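Local coordinates for protein carbohydrate esterase family 2 (CE2) (Chaetomium olivicolor, PDB 4XVH) that probably removes acetyl groups from xylan or related plant cell-wall polysaccharides, joining a jelly-roll carbohydrate-binding domain to an SGNH-type hydrolase domain, at residues V44-V47 against P53-I56; R80-P85 against G124-F129; N150-D155 against V318-I323. All coordinates share one frame; numbering follows the deposited sequence.

Contact 1: V44-V47 against P53-I56; sequences VDLV and PIVI
Val44 and Leu46 pair with Ile56 and Ile54 through four backbone hydrogen bonds, two rings of the kind that defines an antiparallel hydrogen-bonded pair. In the first ring Val44 N gives to Ile56 O at 2.8 Å, and Ile56 N returns the bond to Val44 O with an almost straight N-H...O angle of 175°. The second runs between Leu46 N and Ile54 O and between Ile54 N and Leu46 O, both at 2.8 Å. Between the rings lies the non-hydrogen-bonded pair Asp45 and Val55, where the backbones still touch through CA-H...O contacts, Asp45 CA approaching Ile54 O to 3.4 Å.

Apolar side chains gather on the face that carries Val44, Leu46, Ile54 and Ile56. Val44 sets CG2 against Ile56 CB at 3.8 Å: chi1 of -60° places CG1 anti to the carbonyl carbon and leaves CG2 between the backbone N and the carbonyl carbon, turned toward Ile56. Ile56 reaches along the sheet with CD1, which meets Leu46 CB at 4.1 Å. Ile64 of strand 63-65 covers Leu46 and Ile56, while Leu79 of strand 73-81 touches Val44 and Leu46.

The other face is more polar. Here the Asp45 carboxylate lies alongside the Pro53 ring, OD2 being 3.6 Å from Pro53 CB, and OD1 passes Val55 CG2; the strongest polar partner of the carboxylate is Arg82, which forms a salt bridge with OD1. Val47 closes the end of the pairing by laying CG2 beside the same proline, 4.0 Å from Pro53 CG.

Strand segments running at 147° to each other make a beta hairpin whose second strand, 54-56, lies at the sheet edge while 44-48 continues into the sheet through strand 73-81, within the jelly-roll sandwich expected of a carbohydrate-binding domain.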
loop_
_atom_site.group_PDB
_atom_site.type_symbol
_atom_site.label_atom_id
_atom_site.label_comp_id
_atom_site.label_asym_id
_atom_site.label_seq_id
_atom_site.Cartn_x
_atom_site.Cartn_y
_atom_site.Cartn_z
ATOM N N VAL A 44 -2.893 13.448 2.860
ATOM C CA VAL A 44 -1.977 13.345 1.755
ATOM C C VAL A 44 -0.682 13.986 2.176
ATOM O O VAL A 44 -0.676 14.867 3.067
ATOM C CB VAL A 44 -2.505 14.080 0.469
ATOM C CG1 VAL A 44 -3.839 13.500 -0.011
ATOM C CG2 VAL A 44 -2.637 15.584 0.756
ATOM N N ASP A 45 0.398 13.543 1.538
ATOM C CA ASP A 45 1.689 14.229 1.547
ATOM C C ASP A 45 1.795 15.092 0.308
ATOM O O ASP A 45 1.583 14.581 -0.797
ATOM C CB ASP A 45 2.851 13.232 1.523
ATOM C CG ASP A 45 3.165 12.640 2.869
ATOM O OD1 ASP A 45 2.532 13.025 3.883
ATOM O OD2 ASP A 45 4.101 11.807 2.916
ATOM N N LEU A 46 2.178 16.353 0.453
ATOM C CA LEU A 46 2.474 17.179 -0.721
ATOM C C LEU A 46 3.966 17.487 -0.693
ATOM O O LEU A 46 4.452 18.093 0.285
ATOM C CB LEU A 46 1.626 18.467 -0.708
ATOM C CG LEU A 46 1.853 19.413 -1.896
ATOM C CD1 LEU A 46 1.220 18.836 -3.163
ATOM C CD2 LEU A 46 1.286 20.787 -1.564
ATOM N N VAL A 47 4.707 17.045 -1.711
ATOM C CA VAL A 47 6.156 17.206 -1.714
ATOM C C VAL A 47 6.542 18.193 -2.818
ATOM O O VAL A 47 6.236 17.977 -3.989
ATOM C CB VAL A 47 6.899 15.862 -1.910
ATOM C CG1 VAL A 47 8.360 16.113 -2.257
ATOM C CG2 VAL A 47 6.774 14.989 -0.627
ATOM N N PRO A 53 7.739 16.353 3.241
ATOM C CA PRO A 53 6.310 16.229 2.932
ATOM C C PRO A 53 5.465 17.229 3.697
ATOM O O PRO A 53 5.701 17.399 4.890
ATOM C CB PRO A 53 5.986 14.789 3.369
ATOM C CG PRO A 53 7.278 14.070 3.265
ATOM C CD PRO A 53 8.325 15.076 3.690
ATOM N N ILE A 54 4.538 17.915 3.031
ATOM C CA ILE A 54 3.585 18.760 3.746
ATOM C C ILE A 54 2.385 17.876 3.979
ATOM O O ILE A 54 1.827 17.336 3.016
ATOM C CB ILE A 54 3.188 20.015 2.957
ATOM C CG1 ILE A 54 4.457 20.795 2.542
ATOM C CG2 ILE A 54 2.216 20.873 3.782
ATOM C CD1 ILE A 54 4.205 21.965 1.566
ATOM N N VAL A 55 2.026 17.659 5.240
ATOM C CA VAL A 55 0.935 16.730 5.539
ATOM C C VAL A 55 -0.378 17.483 5.599
ATOM O O VAL A 55 -0.528 18.433 6.389
ATOM C CB VAL A 55 1.157 15.982 6.858
ATOM C CG1 VAL A 55 -0.011 15.027 7.118
ATOM C CG2 VAL A 55 2.505 15.234 6.810
ATOM N N ILE A 56 -1.319 17.077 4.752
ATOM C CA ILE A 56 -2.587 17.757 4.652
ATOM C C ILE A 56 -3.715 16.774 4.923
ATOM O O ILE A 56 -3.732 15.705 4.326
ATOM C CB ILE A 56 -2.754 18.373 3.265
ATOM C CG1 ILE A 56 -1.593 19.315 2.962
ATOM C CG2 ILE A 56 -4.086 19.131 3.157
ATOM C CD1 ILE A 56 -1.561 19.747 1.495
#

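Contact 2: R80-P85 against G124-F129; sequences RRRSEP and GLDGTF
The guanidinium of Arg82 takes Asp126 OD2 at its edge, nearly in its plane, in a salt bridge that ties the beta-sandwich domain to the SGNH hydrolase domain. The two flat groups are turned 67° apart, and NH2 meets the carboxylate from above its plane, 55° out of it. This is therefore a single-oxygen contact rather than a two-pronged one: NH2 donates to OD2 at 2.6 Å, whereas Asp126 OD1 stays 4.2 Å from Arg82 NH2. A second flat group, the guanidinium of Arg81, receives Ser83 O over one face, 3.4 Å above the plane, and has Pro85 CA at its edge, all within 80-85.

Arg82 reaches across by a bend in its chain, chi3 being 60° where the neighbouring chi2 is extended. NH2 donates to Ala136 O as well as to the aspartate, which helps to fix the rotation of the group. Because Arg82 is shared with Asp45 of the hairpin, its buried positive charge is probably balanced by two carboxylates.

In the hydrolase-side segment, Asp126 sits in a type I beta turn from Gly124 to Gly127, closed by Gly127 N bonding to Gly124 O. A water spans the same two groups as the salt bridge, accepting from Arg82 NH1 at 3.2 Å and donating to Asp126 OD2 at 2.5 Å.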
loop_
_atom_site.group_PDB
_atom_site.type_symbol
_atom_site.label_atom_id
_atom_site.label_comp_id
_atom_site.label_asym_id
_atom_site.label_seq_id
_atom_site.Cartn_x
_atom_site.Cartn_y
_atom_site.Cartn_z
ATOM N N ARG A 80 0.853 12.445 -2.740
ATOM C CA ARG A 80 0.521 11.056 -2.489
ATOM C C ARG A 80 -0.405 10.841 -1.298
ATOM O O ARG A 80 -0.207 11.461 -0.248
ATOM C CB ARG A 80 1.787 10.267 -2.288
ATOM C CG ARG A 80 2.414 9.864 -3.619
ATOM C CD ARG A 80 3.558 9.021 -3.328
ATOM N NE ARG A 80 4.386 8.646 -4.477
ATOM C CZ ARG A 80 4.111 7.671 -5.340
ATOM N NH1 ARG A 80 2.957 7.024 -5.284
ATOM N NH2 ARG A 80 4.985 7.371 -6.288
ATOM N N ARG A 81 -1.418 10.015 -1.463
ATOM C CA ARG A 81 -2.325 9.668 -0.409
ATOM C C ARG A 81 -1.607 8.898 0.680
ATOM O O ARG A 81 -0.996 7.928 0.425
ATOM C CB ARG A 81 -3.421 8.758 -0.924
ATOM C CG ARG A 81 -4.804 9.316 -0.951
ATOM C CD ARG A 81 -5.712 8.404 -1.722
ATOM N NE ARG A 81 -6.562 7.491 -1.001
ATOM C CZ ARG A 81 -7.473 7.831 -0.120
ATOM N NH1 ARG A 81 -7.566 9.056 0.280
ATOM N NH2 ARG A 81 -8.230 6.928 0.406
ATOM N N ARG A 82 -1.805 9.308 1.901
ATOM C CA ARG A 82 -1.262 8.597 3.056
ATOM C C ARG A 82 -2.213 7.485 3.528
ATOM O O ARG A 82 -1.778 6.514 4.163
ATOM C CB ARG A 82 -1.060 9.578 4.230
ATOM C CG ARG A 82 -0.018 10.659 3.996
ATOM C CD ARG A 82 -0.258 11.846 4.898
ATOM N NE ARG A 82 -0.211 11.530 6.326
ATOM C CZ ARG A 82 0.915 11.464 7.054
ATOM N NH1 ARG A 82 2.107 11.696 6.505
ATOM N NH2 ARG A 82 0.851 11.196 8.363
ATOM N N SER A 83 -3.513 7.681 3.270
ATOM C CA SER A 83 -4.568 6.916 3.924
ATOM C C SER A 83 -5.319 5.998 2.971
ATOM O O SER A 83 -4.946 5.865 1.796
ATOM C CB SER A 83 -5.568 7.873 4.610
ATOM O OG SER A 83 -6.098 8.802 3.675
ATOM N N GLU A 84 -6.402 5.389 3.451
ATOM C CA GLU A 84 -6.985 4.248 2.730
ATOM C C GLU A 84 -8.483 4.424 2.438
ATOM O O GLU A 84 -9.147 5.264 3.043
ATOM C CB GLU A 84 -6.755 2.963 3.542
ATOM C CG GLU A 84 -7.604 2.942 4.839
ATOM C CD GLU A 84 -7.397 1.664 5.637
ATOM O OE1 GLU A 84 -7.784 0.575 5.124
ATOM O OE2 GLU A 84 -6.825 1.757 6.752
ATOM N N PRO A 85 -9.016 3.621 1.514
ATOM C CA PRO A 85 -10.410 3.811 1.103
ATOM C C PRO A 85 -11.419 3.696 2.239
ATOM O O PRO A 85 -12.459 4.356 2.184
ATOM C CB PRO A 85 -10.645 2.688 0.078
ATOM C CG PRO A 85 -9.343 2.040 -0.157
ATOM C CD PRO A 85 -8.280 2.706 0.627
ATOM N N GLY A 124 -1.998 3.523 11.492
ATOM C CA GLY A 124 -1.440 3.838 12.810
ATOM C C GLY A 124 0.043 4.184 12.859
ATOM O O GLY A 124 0.610 4.371 13.947
ATOM N N LEU A 125 0.661 4.315 11.678
ATOM C CA LEU A 125 2.123 4.404 11.579
ATOM C C LEU A 125 2.683 5.627 12.334
ATOM O O LEU A 125 3.687 5.526 13.046
ATOM C CB LEU A 125 2.533 4.434 10.098
ATOM C CG LEU A 125 4.006 4.206 9.739
ATOM C CD1 LEU A 125 4.116 3.742 8.260
ATOM C CD2 LEU A 125 4.881 5.468 9.990
ATOM N N ASP A 126 2.028 6.778 12.178
ATOM C CA ASP A 126 2.507 8.004 12.815
ATOM C C ASP A 126 2.010 8.103 14.250
ATOM O O ASP A 126 2.284 9.099 14.930
ATOM C CB ASP A 126 2.033 9.258 12.044
ATOM C CG ASP A 126 2.824 9.516 10.755
ATOM O OD1 ASP A 126 3.552 8.639 10.296
ATOM O OD2 ASP A 126 2.698 10.618 10.173
ATOM N N GLY A 127 1.215 7.131 14.696
ATOM C CA GLY A 127 0.582 7.277 16.001
ATOM C C GLY A 127 1.530 6.870 17.123
ATOM O O GLY A 127 2.427 6.066 16.917
ATOM N N THR A 128 1.342 7.450 18.303
ATOM C CA THR A 128 2.070 7.041 19.494
ATOM C C THR A 128 1.146 6.121 20.293
ATOM O O THR A 128 0.082 6.570 20.711
ATOM C CB THR A 128 2.456 8.257 20.375
ATOM O OG1 THR A 128 3.101 9.268 19.584
ATOM C CG2 THR A 128 3.358 7.830 21.535
ATOM N N PHE A 129 1.500 4.852 20.480
ATOM C CA PHE A 129 0.613 3.978 21.260
ATOM C C PHE A 129 0.493 4.523 22.686
ATOM O O PHE A 129 1.474 4.979 23.240
ATOM C CB PHE A 129 1.118 2.533 21.282
ATOM C CG PHE A 129 0.184 1.579 21.978
ATOM C CD1 PHE A 129 0.238 1.411 23.351
ATOM C CD2 PHE A 129 -0.751 0.857 21.252
ATOM C CE1 PHE A 129 -0.620 0.548 23.985
ATOM C CE2 PHE A 129 -1.615 -0.008 21.882
ATOM C CZ PHE A 129 -1.551 -0.162 23.251
HETATM O O HOH W 1 4.046 12.334 8.977
#

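Contact 3: N150-D155 against V318-I323; sequences NALGAD and VLAKAI
Leu152 sets its two methyls on different parts of the facing helix: CD1 rests on Ile323 CG2 at 3.6 Å, while CD2 lies at the same distance from the backbone oxygen Ala320 O. Beside it Ala151 and Ala320 meet methyl to methyl, CB to CB 3.9 Å, and these small side chains let the backbones come as close as 6.4 Å between their CA atoms. No hydrogen bond crosses; the contact is van der Waals packing of methyls against methyls and one backbone carbonyl.

With CG anti to the carbonyl carbon (chi1 -61°) and chi2 extended at 172°, the leucine fork is carried out to the helix. An alanine in place of Leu152 would remove CG and both methyls, and would probably open a gap beside Ile323 CG2 and Ala320 O.

What positions the leucine is the end of helix 144-151: Gly153, at positive phi, forms a Schellman motif, and Gly153 N bonds to Asn150 O at 3.1 Å. Farther out, Arg110 NH1 donates to Leu152 O. Leu152 and Ile323 both touch Ile112 of strand 111-116, and Ile323 also reaches Val209 of strand 207-211, so helices 144-151 and 309-327 pack together against the central parallel sheet.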
loop_
_atom_site.group_PDB
_atom_site.type_symbol
_atom_site.label_atom_id
_atom_site.label_comp_id
_atom_site.label_asym_id
_atom_site.label_seq_id
_atom_site.Cartn_x
_atom_site.Cartn_y
_atom_site.Cartn_z
ATOM N N ASN A 150 11.031 3.001 -3.132
ATOM C CA ASN A 150 11.890 4.187 -3.176
ATOM C C ASN A 150 13.383 3.827 -3.280
ATOM O O ASN A 150 14.122 4.423 -4.052
ATOM C CB ASN A 150 11.713 5.048 -1.929
ATOM C CG ASN A 150 10.325 5.724 -1.830
ATOM O OD1 ASN A 150 9.540 5.797 -2.797
ATOM N ND2 ASN A 150 10.038 6.245 -0.638
ATOM N N ALA A 151 13.845 2.893 -2.448
ATOM C CA ALA A 151 15.267 2.512 -2.457
ATOM C C ALA A 151 15.675 1.912 -3.820
ATOM O O ALA A 151 16.828 2.012 -4.248
ATOM C CB ALA A 151 15.557 1.494 -1.311
ATOM N N LEU A 152 14.722 1.272 -4.486
ATOM C CA LEU A 152 15.013 0.631 -5.782
ATOM C C LEU A 152 14.740 1.587 -6.948
ATOM O O LEU A 152 14.893 1.215 -8.106
ATOM C CB LEU A 152 14.165 -0.627 -5.945
ATOM C CG LEU A 152 14.464 -1.676 -4.853
ATOM C CD1 LEU A 152 13.464 -2.792 -4.957
ATOM C CD2 LEU A 152 15.901 -2.175 -5.018
ATOM N N GLY A 153 14.331 2.808 -6.645
ATOM C CA GLY A 153 14.040 3.755 -7.699
ATOM C C GLY A 153 12.831 3.306 -8.530
ATOM O O GLY A 153 12.745 3.649 -9.713
ATOM N N ALA A 154 11.906 2.558 -7.921
ATOM C CA ALA A 154 10.768 2.025 -8.671
ATOM C C ALA A 154 9.454 2.768 -8.420
ATOM O O ALA A 154 9.187 3.197 -7.304
ATOM C CB ALA A 154 10.555 0.549 -8.347
ATOM N N ASP A 155 8.632 2.887 -9.468
ATOM C CA ASP A 155 7.234 3.275 -9.285
ATOM C C ASP A 155 6.538 2.130 -8.557
ATOM O O ASP A 155 6.999 0.973 -8.586
ATOM C CB ASP A 155 6.541 3.557 -10.639
ATOM C CG ASP A 155 6.562 5.035 -11.005
ATOM O OD1 ASP A 155 6.733 5.877 -10.100
ATOM O OD2 ASP A 155 6.429 5.362 -12.192
ATOM N N VAL A 318 15.240 -4.574 4.312
ATOM C CA VAL A 318 15.277 -6.011 4.056
ATOM C C VAL A 318 14.618 -6.325 2.704
ATOM O O VAL A 318 15.151 -7.073 1.884
ATOM C CB VAL A 318 14.560 -6.797 5.169
ATOM C CG1 VAL A 318 14.274 -8.223 4.738
ATOM C CG2 VAL A 318 15.393 -6.757 6.468
ATOM N N LEU A 319 13.445 -5.750 2.475
ATOM C CA LEU A 319 12.699 -6.075 1.266
ATOM C C LEU A 319 13.370 -5.497 0.026
ATOM O O LEU A 319 13.445 -6.161 -1.023
ATOM C CB LEU A 319 11.256 -5.578 1.400
ATOM C CG LEU A 319 10.374 -5.777 0.174
ATOM C CD1 LEU A 319 10.272 -7.274 -0.186
ATOM C CD2 LEU A 319 8.981 -5.102 0.428
ATOM N N ALA A 320 13.891 -4.278 0.135
ATOM C CA ALA A 320 14.616 -3.714 -0.993
ATOM C C ALA A 320 15.771 -4.635 -1.427
ATOM O O ALA A 320 15.959 -4.899 -2.628
ATOM C CB ALA A 320 15.143 -2.326 -0.650
ATOM N N LYS A 321 16.555 -5.125 -0.462
ATOM C CA LYS A 321 17.678 -5.994 -0.814
ATOM C C LYS A 321 17.200 -7.322 -1.439
ATOM O O LYS A 321 17.833 -7.863 -2.344
ATOM C CB LYS A 321 18.547 -6.312 0.419
ATOM C CG LYS A 321 19.297 -5.123 1.039
ATOM C CD LYS A 321 20.241 -5.665 2.101
ATOM C CE LYS A 321 20.742 -4.612 3.054
ATOM N NZ LYS A 321 21.342 -5.292 4.282
ATOM N N ALA A 322 16.115 -7.864 -0.910
ATOM C CA ALA A 322 15.610 -9.153 -1.388
ATOM C C ALA A 322 15.101 -9.046 -2.830
ATOM O O ALA A 322 15.283 -9.961 -3.618
ATOM C CB ALA A 322 14.512 -9.641 -0.483
ATOM N N ILE A 323 14.412 -7.952 -3.147
ATOM C CA ILE A 323 13.911 -7.737 -4.490
ATOM C C ILE A 323 15.109 -7.527 -5.401
ATOM O O ILE A 323 15.199 -8.135 -6.498
ATOM C CB ILE A 323 12.953 -6.514 -4.559
ATOM C CG1 ILE A 323 11.683 -6.790 -3.727
ATOM C CG2 ILE A 323 12.649 -6.166 -6.008
ATOM C CD1 ILE A 323 10.691 -5.600 -3.623
#

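In the fold
The three contacts run in series along the chain, from the sandwich across the domain boundary to the hydrolase domain. Contacts 1 and 2 have centres 12 Å apart and touch directly: strands 44-48 and 73-81 are neighbours in one antiparallel sheet, and Asp45 OD1 joins Arg82 NH1 at 3.0 Å. One arginine thus connects the hairpin with the turn in the other domain. Contact 3 touches neither, its centre 22 Å from contact 1 and 21 Å from contact 2, yet Leu125 of contact 2 packs on helix 309-327, which carries 318-323. One contact therefore lies within the sandwich, one crosses the domain boundary, and one sets a helix end against a helix on the parallel sheet.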